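Long-range contacts in interleukin-2 receptor subunit beta (Mus musculus, PDB 6DG5), which probably binds interleukin-2 as the beta subunit of its cell-surface receptor, transduces the mitogenic signal and takes part in receptor-mediated endocytosis: residues L116-Q121 with L202-R207; R122-W127 with Q165-L170; F142-R147 with V181-K186. All blocks are in the same frame, centred on the assembly; numbering follows the deposited sequence.

Contact 1: residues L116-Q121 with L202-R207; sequences LHIDTQ and LTFRTR. With NAG (2-acetamido-2-deoxy-beta-D-glucopyranose), chain D.
I118, D119 and T120 meet F204, T206 and R207 in a small, partly buried contact that joins the edges of two sheets. Strand 111-118 is one of the two outer strands of the three-stranded sheet. Strand 202-205 is an outer strand of the four-stranded one. The backbone link is R207 N to D119 O, 3.0 Å, with an N-H...O angle of 163°. The donor stands well above the carbonyl plane, 38° out of it. Next to it, T120 CA makes a CA-H...O contact with R207 O at 3.5 Å. The methyl T120 CG2 rests on the stem of R207, 3.7 Å from its CB. T206 brings its CB against D119 O and T120 O, and its OG1 is bonded to I174 O and T177 N. The two edges are the first and last strands of the fibronectin type-III domain, which the receptor shares with other type I cytokine receptors. In this beta sandwich they belong to different sheets and come together here, at the end of strand 111-118. I118 carries the apolar part. Its CG1 lies opposite the backbone N (chi1 178°), which sends CD1 to the F204 ring, 3.7 Å from CD2, at an oblique approach. F204 also packs on C123, I125 and V181, so I118 CD1 extends the apolar cluster around that ring. Within the loop after the strand, D119 OD1 accepts a hydrogen bond from T120 N at 2.8 Å through its anti lone pair. L116 turns to the glycan, with its CD1 3.3 Å from O6 of the N-acetylglucosamine.

Contact 2: residues R122-W127 with Q165-L170; sequences RCNISW and QQWLFL. With NAG (2-acetamido-2-deoxy-beta-D-glucopyranose), chain D.
N124 and F169 face each other across two antiparallel strands of a fibronectin type-III sheet, at an occupied N-glycosylation site. N124 ND2 is bonded to C1 of the N-acetylglucosamine. The N-to-C directions of strands 123-127 and 167-170 are 165° apart. C123 and I125 exchange backbone bonds with L170 and L168. The bond from L170 N to C123 O is 2.6 Å and in the carbonyl plane. Its return, C123 N to L170 O, is weak. On the glycan side, W167 supports the sugar. Its CG is placed between the backbone N and the carbonyl carbon (chi1 60°), and one face of the indole lies under the pyranose. C3 of the N-acetylglucosamine is over the centre of the W167 ring, 3.5 Å above its plane. Q165 NE2 stands over the opposite face, toward its rim. A serine in place of W167 would probably leave the sugar without its flat support and freer to turn about the N124 side chain. F169 adds to this surface: its CD1 is 3.5 Å from the acetamido methyl C8 and 3.6 Å from N124 CB. R122 comes to the edge of the F169 ring, NE 3.4 Å from CZ, with guanidinium and ring planes nearly perpendicular at 86°. W167 and R122 also lie against a neighbouring protein chain. On the face with C123 and L170, I125 and L168 lie side by side, CB to CD1 3.9 Å. I125 CD1 touches L170 CD1. At the far end of the strand, W127 lays one face over the backbone of Q166 and W167. L168 CG meets the edge of the W127 ring at 3.7 Å from CH2. The apolar face with I125, L168 and L170 turns to F204 and A144 of the other sheet, as the two sheets of a fibronectin type-III beta sandwich do.

Contact 3: residues F142-R147 with V181-K186; sequences FEARRR and VQVRVK
E143 OE1 takes two bonds from one arginine, R184. R184 NH2 gives the shorter, 2.7 Å from E143 OE1 and nearly in line with its bond to CD. R184 NE gives the other, 3.1 Å from E143 OE1 on the anti side. The two flat groups are nearly coplanar, 20° apart. This salt bridge lies on the face of the fibronectin type-III sheet where the WSXWS motif packs, as in other type I cytokine receptors. W195 meets R184 and W198 meets R145, both by cation-pi contact. R145 repeats the grip at the next hydrogen-bonded pair: its NE and NH2 both hold Q182 OE1, with NH2 at 2.8 Å, and the two planes are only 12° apart. Q182 NE2 is bonded to S199 O, so both ends of the amide are used and its rotation is fixed. Both arginines set CG between the backbone N and the carbonyl carbon (chi1 56° for R184) and run extended to NE, alongside their partners. In the backbone, E143 pairs with R184 and R145 with Q182 through two bonds each. The face with F142, A144, V181, V183 and V185 is mostly apolar. There A144 CB packs on V183 CG2 at 4.0 Å, and F142 CE1 reaches V185 CG2 at 3.5 Å.

The three contacts belong to one fibronectin type-III domain. Contact 2 lies in one sheet, contact 3 in the other, and contact 1 joins their edges. The centres of contacts 1 and 2 are about 11 Å apart, as are those of contacts 2 and 3; contacts 1 and 3 are about 17 Å apart. H117 O probably accepts N124 N at 2.9 Å, and V181 O probably accepts L202 N at 2.9 Å. F204 CE1 is 3.6 Å from I125 CD1 of the other sheet and equally far from V181 CG2 of its own. L168 CD2 lies 3.7 Å from A144 CB. The N-acetylglucosamine on N124 touches contacts 1 and 2; Q182 of contact 3 touches a mannose.

Contact 1: residues L116-Q121 with L202-R207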
# COMPACT_ATOMS: atom_id res chain seq x y z
N LEU B 116 -23.13 -13.50 -6.86
CA LEU B 116 -23.31 -12.91 -8.18
C LEU B 116 -23.64 -13.97 -9.23
O LEU B 116 -24.48 -13.72 -10.11
CB LEU B 116 -22.05 -12.14 -8.60
CG LEU B 116 -21.74 -10.86 -7.83
CD1 LEU B 116 -20.56 -10.13 -8.46
CD2 LEU B 116 -22.97 -9.96 -7.79
N HIS B 117 -23.00 -15.13 -9.17
CA HIS B 117 -23.32 -16.24 -10.05
C HIS B 117 -23.35 -17.52 -9.23
O HIS B 117 -22.56 -17.68 -8.30
CB HIS B 117 -22.30 -16.37 -11.18
CG HIS B 117 -22.44 -17.64 -11.97
ND1 HIS B 117 -21.55 -18.69 -11.85
CD2 HIS B 117 -23.36 -18.03 -12.88
CE1 HIS B 117 -21.92 -19.67 -12.66
NE2 HIS B 117 -23.02 -19.29 -13.29
N ILE B 118 -24.28 -18.41 -9.56
CA ILE B 118 -24.35 -19.70 -8.89
C ILE B 118 -24.79 -20.75 -9.91
O ILE B 118 -25.77 -20.56 -10.64
CB ILE B 118 -25.29 -19.65 -7.67
CG1 ILE B 118 -25.40 -21.03 -7.02
CG2 ILE B 118 -26.66 -19.08 -8.04
CD1 ILE B 118 -25.58 -20.99 -5.53
N ASP B 119 -24.04 -21.85 -9.97
CA ASP B 119 -24.28 -22.93 -10.93
C ASP B 119 -24.70 -24.20 -10.20
O ASP B 119 -25.10 -24.17 -9.03
CB ASP B 119 -23.02 -23.18 -11.76
CG ASP B 119 -23.31 -23.54 -13.19
OD1 ASP B 119 -24.25 -24.32 -13.45
OD2 ASP B 119 -22.60 -23.01 -14.07
N THR B 120 -24.60 -25.34 -10.88
CA THR B 120 -24.76 -26.59 -10.16
C THR B 120 -23.51 -26.92 -9.36
O THR B 120 -23.61 -27.57 -8.31
CB THR B 120 -25.07 -27.74 -11.12
OG1 THR B 120 -24.05 -27.83 -12.12
CG2 THR B 120 -26.42 -27.52 -11.79
N GLN B 121 -22.35 -26.45 -9.81
CA GLN B 121 -21.09 -26.68 -9.11
C GLN B 121 -20.26 -25.43 -8.90
O GLN B 121 -19.29 -25.48 -8.13
CB GLN B 121 -20.23 -27.71 -9.87
CG GLN B 121 -20.89 -29.07 -10.04
CD GLN B 121 -19.88 -30.21 -10.06
OE1 GLN B 121 -19.64 -30.86 -9.05
NE2 GLN B 121 -19.28 -30.44 -11.22
N LEU B 202 -23.52 -16.11 4.95
CA LEU B 202 -24.34 -16.09 3.75
C LEU B 202 -24.71 -17.52 3.39
O LEU B 202 -23.83 -18.34 3.12
CB LEU B 202 -23.59 -15.42 2.60
CG LEU B 202 -24.24 -15.49 1.22
CD1 LEU B 202 -25.31 -14.42 1.08
CD2 LEU B 202 -23.19 -15.35 0.13
N THR B 203 -26.00 -17.82 3.37
CA THR B 203 -26.50 -19.15 3.09
C THR B 203 -26.98 -19.22 1.64
O THR B 203 -27.82 -18.42 1.22
CB THR B 203 -27.64 -19.53 4.04
OG1 THR B 203 -27.29 -19.14 5.37
CG2 THR B 203 -27.88 -21.03 4.00
N PHE B 204 -26.45 -20.18 0.89
CA PHE B 204 -26.80 -20.35 -0.51
C PHE B 204 -26.88 -21.83 -0.85
O PHE B 204 -26.23 -22.66 -0.22
CB PHE B 204 -25.79 -19.65 -1.44
CG PHE B 204 -24.38 -20.18 -1.32
CD1 PHE B 204 -23.53 -19.72 -0.33
CD2 PHE B 204 -23.91 -21.13 -2.21
CE1 PHE B 204 -22.24 -20.20 -0.22
CE2 PHE B 204 -22.62 -21.62 -2.11
CZ PHE B 204 -21.78 -21.15 -1.11
N ARG B 205 -27.69 -22.15 -1.86
CA ARG B 205 -27.90 -23.52 -2.30
C ARG B 205 -27.63 -23.62 -3.80
O ARG B 205 -28.09 -22.77 -4.58
CB ARG B 205 -29.32 -24.00 -1.99
CG ARG B 205 -29.59 -25.44 -2.37
CD ARG B 205 -31.00 -25.86 -1.98
NE ARG B 205 -31.30 -27.23 -2.39
CZ ARG B 205 -31.12 -28.29 -1.62
NH1 ARG B 205 -30.63 -28.16 -0.40
NH2 ARG B 205 -31.42 -29.50 -2.08
N THR B 206 -26.90 -24.66 -4.20
CA THR B 206 -26.53 -24.85 -5.59
C THR B 206 -27.72 -25.34 -6.41
O THR B 206 -28.68 -25.91 -5.89
CB THR B 206 -25.37 -25.84 -5.70
OG1 THR B 206 -25.63 -26.97 -4.85
CG2 THR B 206 -24.07 -25.19 -5.29
N ARG B 207 -27.64 -25.10 -7.72
CA ARG B 207 -28.70 -25.52 -8.62
C ARG B 207 -28.76 -27.05 -8.67
O ARG B 207 -27.72 -27.71 -8.72
CB ARG B 207 -28.46 -24.96 -10.02
CG ARG B 207 -29.54 -25.27 -11.04
CD ARG B 207 -29.15 -24.80 -12.44
NE ARG B 207 -29.16 -23.35 -12.57
CZ ARG B 207 -30.18 -22.65 -13.05
NH1 ARG B 207 -31.29 -23.27 -13.44
NH2 ARG B 207 -30.10 -21.32 -13.14
C1 NAG D . -16.43 -12.99 -9.53
C2 NAG D . -15.61 -13.08 -10.82
C3 NAG D . -14.63 -11.91 -10.92
C4 NAG D . -15.33 -10.57 -10.70
C5 NAG D . -16.15 -10.62 -9.41
C6 NAG D . -16.97 -9.37 -9.18
C7 NAG D . -14.63 -14.97 -12.05
C8 NAG D . -13.89 -16.27 -11.94
N2 NAG D . -14.90 -14.35 -10.90
O3 NAG D . -14.01 -11.93 -12.21
O4 NAG D . -14.37 -9.53 -10.59
O5 NAG D . -17.06 -11.72 -9.45
O6 NAG D . -17.92 -9.16 -10.22
O7 NAG D . -14.97 -14.50 -13.14

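Contact 2: residues R122-W127 with Q165-L170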
# COMPACT_ATOMS: atom_id res chain seq x y z
N ARG B 122 -20.59 -24.31 -9.54
CA ARG B 122 -19.83 -23.08 -9.44
C ARG B 122 -20.62 -22.03 -8.67
O ARG B 122 -21.85 -22.06 -8.61
CB ARG B 122 -19.46 -22.55 -10.83
CG ARG B 122 -18.72 -23.54 -11.71
CD ARG B 122 -18.96 -23.25 -13.19
NE ARG B 122 -18.07 -22.22 -13.72
CZ ARG B 122 -17.23 -22.40 -14.73
NH1 ARG B 122 -17.18 -23.58 -15.34
NH2 ARG B 122 -16.46 -21.41 -15.15
N CYS B 123 -19.88 -21.08 -8.07
CA CYS B 123 -20.49 -20.01 -7.30
C CYS B 123 -19.48 -18.89 -7.03
O CYS B 123 -18.36 -19.16 -6.58
CB CYS B 123 -21.05 -20.54 -5.98
SG CYS B 123 -21.75 -19.26 -4.91
N ASN B 124 -19.88 -17.65 -7.29
CA ASN B 124 -19.04 -16.48 -7.09
C ASN B 124 -19.70 -15.58 -6.05
O ASN B 124 -20.84 -15.15 -6.23
CB ASN B 124 -18.82 -15.73 -8.41
CG ASN B 124 -17.73 -14.67 -8.31
OD1 ASN B 124 -17.16 -14.44 -7.25
ND2 ASN B 124 -17.44 -14.03 -9.44
N ILE B 125 -18.98 -15.30 -4.96
CA ILE B 125 -19.51 -14.58 -3.81
C ILE B 125 -18.69 -13.32 -3.60
O ILE B 125 -17.45 -13.38 -3.57
CB ILE B 125 -19.49 -15.46 -2.55
CG1 ILE B 125 -20.46 -16.63 -2.71
CG2 ILE B 125 -19.82 -14.63 -1.31
CD1 ILE B 125 -20.03 -17.88 -1.97
N SER B 126 -19.36 -12.18 -3.43
CA SER B 126 -18.72 -10.89 -3.26
C SER B 126 -18.92 -10.37 -1.84
O SER B 126 -19.75 -10.88 -1.08
CB SER B 126 -19.26 -9.86 -4.26
OG SER B 126 -19.03 -10.28 -5.59
N TRP B 127 -18.13 -9.36 -1.48
CA TRP B 127 -18.26 -8.72 -0.18
C TRP B 127 -17.57 -7.36 -0.21
O TRP B 127 -16.52 -7.21 -0.83
CB TRP B 127 -17.67 -9.58 0.95
CG TRP B 127 -16.24 -9.97 0.75
CD1 TRP B 127 -15.14 -9.24 1.07
CD2 TRP B 127 -15.76 -11.20 0.21
NE1 TRP B 127 -14.00 -9.93 0.76
CE2 TRP B 127 -14.35 -11.15 0.22
CE3 TRP B 127 -16.38 -12.35 -0.30
CZ2 TRP B 127 -13.55 -12.19 -0.25
CZ3 TRP B 127 -15.59 -13.38 -0.76
CH2 TRP B 127 -14.19 -13.30 -0.73
N GLN B 165 -8.91 -9.19 -2.98
CA GLN B 165 -9.77 -9.73 -4.03
C GLN B 165 -11.23 -9.36 -3.85
O GLN B 165 -11.87 -8.89 -4.79
CB GLN B 165 -9.61 -11.26 -4.08
CG GLN B 165 -9.87 -11.87 -5.45
CD GLN B 165 -9.35 -13.30 -5.56
OE1 GLN B 165 -8.16 -13.55 -5.37
NE2 GLN B 165 -10.24 -14.23 -5.87
N GLN B 166 -11.78 -9.56 -2.65
CA GLN B 166 -13.17 -9.23 -2.33
C GLN B 166 -14.16 -10.02 -3.18
O GLN B 166 -15.24 -9.53 -3.51
CB GLN B 166 -13.43 -7.72 -2.46
CG GLN B 166 -12.84 -6.91 -1.32
CD GLN B 166 -13.26 -5.46 -1.35
OE1 GLN B 166 -12.69 -4.65 -2.08
NE2 GLN B 166 -14.27 -5.11 -0.55
N TRP B 167 -13.79 -11.25 -3.53
CA TRP B 167 -14.67 -12.23 -4.16
C TRP B 167 -13.94 -13.55 -4.25
O TRP B 167 -12.70 -13.58 -4.30
CB TRP B 167 -15.13 -11.79 -5.57
CG TRP B 167 -14.01 -11.57 -6.55
CD1 TRP B 167 -13.43 -10.38 -6.86
CD2 TRP B 167 -13.36 -12.56 -7.34
NE1 TRP B 167 -12.44 -10.57 -7.80
CE2 TRP B 167 -12.38 -11.90 -8.11
CE3 TRP B 167 -13.51 -13.94 -7.48
CZ2 TRP B 167 -11.56 -12.58 -9.01
CZ3 TRP B 167 -12.68 -14.61 -8.37
CH2 TRP B 167 -11.72 -13.93 -9.12
N LEU B 168 -14.70 -14.65 -4.27
CA LEU B 168 -14.12 -15.96 -4.55
C LEU B 168 -15.05 -16.76 -5.43
O LEU B 168 -16.28 -16.72 -5.27
CB LEU B 168 -13.79 -16.75 -3.27
CG LEU B 168 -14.64 -16.72 -2.00
CD1 LEU B 168 -16.03 -17.30 -2.21
CD2 LEU B 168 -13.91 -17.49 -0.92
N PHE B 169 -14.47 -17.48 -6.38
CA PHE B 169 -15.20 -18.36 -7.28
C PHE B 169 -15.01 -19.78 -6.75
O PHE B 169 -13.90 -20.32 -6.78
CB PHE B 169 -14.69 -18.22 -8.71
CG PHE B 169 -15.67 -18.69 -9.76
CD1 PHE B 169 -16.61 -17.82 -10.28
CD2 PHE B 169 -15.62 -19.99 -10.23
CE1 PHE B 169 -17.50 -18.25 -11.25
CE2 PHE B 169 -16.51 -20.42 -11.20
CZ PHE B 169 -17.45 -19.55 -11.71
N LEU B 170 -16.09 -20.38 -6.26
CA LEU B 170 -16.02 -21.71 -5.65
C LEU B 170 -16.26 -22.79 -6.70
O LEU B 170 -17.17 -22.68 -7.52
CB LEU B 170 -17.05 -21.83 -4.53
CG LEU B 170 -16.78 -20.99 -3.29
CD1 LEU B 170 -17.89 -21.15 -2.27
CD2 LEU B 170 -15.44 -21.36 -2.67
C1 NAG D . -16.43 -12.99 -9.53
C2 NAG D . -15.61 -13.08 -10.82
C3 NAG D . -14.63 -11.91 -10.92
C4 NAG D . -15.33 -10.57 -10.70
C5 NAG D . -16.15 -10.62 -9.41
C6 NAG D . -16.97 -9.37 -9.18
C7 NAG D . -14.63 -14.97 -12.05
C8 NAG D . -13.89 -16.27 -11.94
N2 NAG D . -14.90 -14.35 -10.90
O3 NAG D . -14.01 -11.93 -12.21
O4 NAG D . -14.37 -9.53 -10.59
O5 NAG D . -17.06 -11.72 -9.45
O6 NAG D . -17.92 -9.16 -10.22
O7 NAG D . -14.97 -14.50 -13.14

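Contact 3: residues F142-R147 with V181-K186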
# COMPACT_ATOMS: atom_id res chain seq x y z
N PHE B 142 -7.78 -11.52 3.04
CA PHE B 142 -9.10 -12.07 3.33
C PHE B 142 -9.01 -13.57 3.59
O PHE B 142 -8.20 -14.27 2.98
CB PHE B 142 -10.07 -11.81 2.18
CG PHE B 142 -10.39 -10.36 1.99
CD1 PHE B 142 -11.39 -9.75 2.73
CD2 PHE B 142 -9.68 -9.59 1.07
CE1 PHE B 142 -11.68 -8.42 2.55
CE2 PHE B 142 -9.98 -8.26 0.89
CZ PHE B 142 -10.98 -7.67 1.63
N GLU B 143 -9.85 -14.04 4.51
CA GLU B 143 -9.98 -15.45 4.82
C GLU B 143 -11.47 -15.78 4.91
O GLU B 143 -12.20 -15.13 5.67
CB GLU B 143 -9.28 -15.80 6.14
CG GLU B 143 -8.10 -16.76 6.00
CD GLU B 143 -7.61 -17.26 7.34
OE1 GLU B 143 -8.34 -17.11 8.35
OE2 GLU B 143 -6.49 -17.82 7.40
N ALA B 144 -11.91 -16.77 4.15
CA ALA B 144 -13.29 -17.22 4.16
C ALA B 144 -13.35 -18.68 4.56
O ALA B 144 -12.40 -19.44 4.37
CB ALA B 144 -13.95 -17.02 2.79
N ARG B 145 -14.49 -19.09 5.13
CA ARG B 145 -14.71 -20.48 5.48
C ARG B 145 -16.07 -20.93 4.98
O ARG B 145 -17.08 -20.25 5.19
CB ARG B 145 -14.59 -20.71 7.00
CG ARG B 145 -15.51 -19.89 7.89
CD ARG B 145 -15.25 -20.24 9.34
NE ARG B 145 -16.11 -19.51 10.27
CZ ARG B 145 -16.06 -19.66 11.59
NH1 ARG B 145 -15.21 -20.51 12.13
NH2 ARG B 145 -16.88 -18.96 12.37
N ARG B 146 -16.09 -22.08 4.30
CA ARG B 146 -17.29 -22.66 3.71
C ARG B 146 -17.70 -23.88 4.52
O ARG B 146 -16.88 -24.79 4.73
CB ARG B 146 -17.04 -23.04 2.25
CG ARG B 146 -18.20 -23.75 1.58
CD ARG B 146 -17.72 -24.65 0.45
NE ARG B 146 -17.13 -25.89 0.95
CZ ARG B 146 -15.82 -26.14 1.01
NH1 ARG B 146 -14.95 -25.22 0.59
NH2 ARG B 146 -15.38 -27.29 1.48
N ARG B 147 -18.95 -23.92 4.97
CA ARG B 147 -19.44 -25.04 5.74
C ARG B 147 -20.73 -25.57 5.13
O ARG B 147 -21.49 -24.84 4.49
CB ARG B 147 -19.68 -24.67 7.22
CG ARG B 147 -21.05 -24.10 7.54
CD ARG B 147 -21.30 -24.13 9.04
NE ARG B 147 -22.55 -23.47 9.42
CZ ARG B 147 -23.04 -23.43 10.66
NH1 ARG B 147 -22.38 -24.02 11.64
NH2 ARG B 147 -24.18 -22.80 10.91
N VAL B 181 -21.23 -19.38 4.39
CA VAL B 181 -19.91 -18.79 4.18
C VAL B 181 -19.75 -17.55 5.05
O VAL B 181 -20.65 -16.72 5.13
CB VAL B 181 -19.69 -18.45 2.69
CG1 VAL B 181 -18.55 -17.46 2.52
CG2 VAL B 181 -19.40 -19.71 1.89
N GLN B 182 -18.58 -17.44 5.69
CA GLN B 182 -18.19 -16.25 6.42
C GLN B 182 -16.81 -15.81 5.95
O GLN B 182 -15.97 -16.64 5.61
CB GLN B 182 -18.14 -16.50 7.94
CG GLN B 182 -19.48 -16.74 8.59
CD GLN B 182 -19.37 -16.87 10.10
OE1 GLN B 182 -18.71 -17.77 10.61
NE2 GLN B 182 -20.01 -15.95 10.82
N VAL B 183 -16.59 -14.50 5.93
CA VAL B 183 -15.33 -13.91 5.48
C VAL B 183 -14.81 -12.97 6.56
O VAL B 183 -15.58 -12.43 7.37
CB VAL B 183 -15.49 -13.17 4.13
CG1 VAL B 183 -14.15 -13.01 3.45
CG2 VAL B 183 -16.47 -13.90 3.23
N ARG B 184 -13.49 -12.77 6.58
CA ARG B 184 -12.86 -11.83 7.49
C ARG B 184 -11.64 -11.22 6.82
O ARG B 184 -11.14 -11.72 5.81
CB ARG B 184 -12.47 -12.50 8.82
CG ARG B 184 -11.57 -13.71 8.68
CD ARG B 184 -11.30 -14.32 10.04
NE ARG B 184 -10.25 -15.34 10.00
CZ ARG B 184 -9.75 -15.93 11.08
NH1 ARG B 184 -10.19 -15.59 12.28
NH2 ARG B 184 -8.80 -16.84 10.95
N VAL B 185 -11.16 -10.11 7.40
CA VAL B 185 -10.17 -9.25 6.75
C VAL B 185 -9.06 -8.89 7.73
O VAL B 185 -9.27 -8.84 8.95
CB VAL B 185 -10.86 -7.99 6.17
CG1 VAL B 185 -11.45 -7.13 7.29
CG2 VAL B 185 -9.90 -7.18 5.31
N LYS B 186 -7.87 -8.62 7.19
CA LYS B 186 -6.70 -8.26 7.98
C LYS B 186 -5.71 -7.52 7.08
O LYS B 186 -5.77 -7.63 5.85
CB LYS B 186 -6.05 -9.50 8.60
CG LYS B 186 -5.07 -9.23 9.73
CD LYS B 186 -4.63 -10.52 10.40
CE LYS B 186 -3.29 -11.01 9.87
NZ LYS B 186 -3.19 -10.94 8.38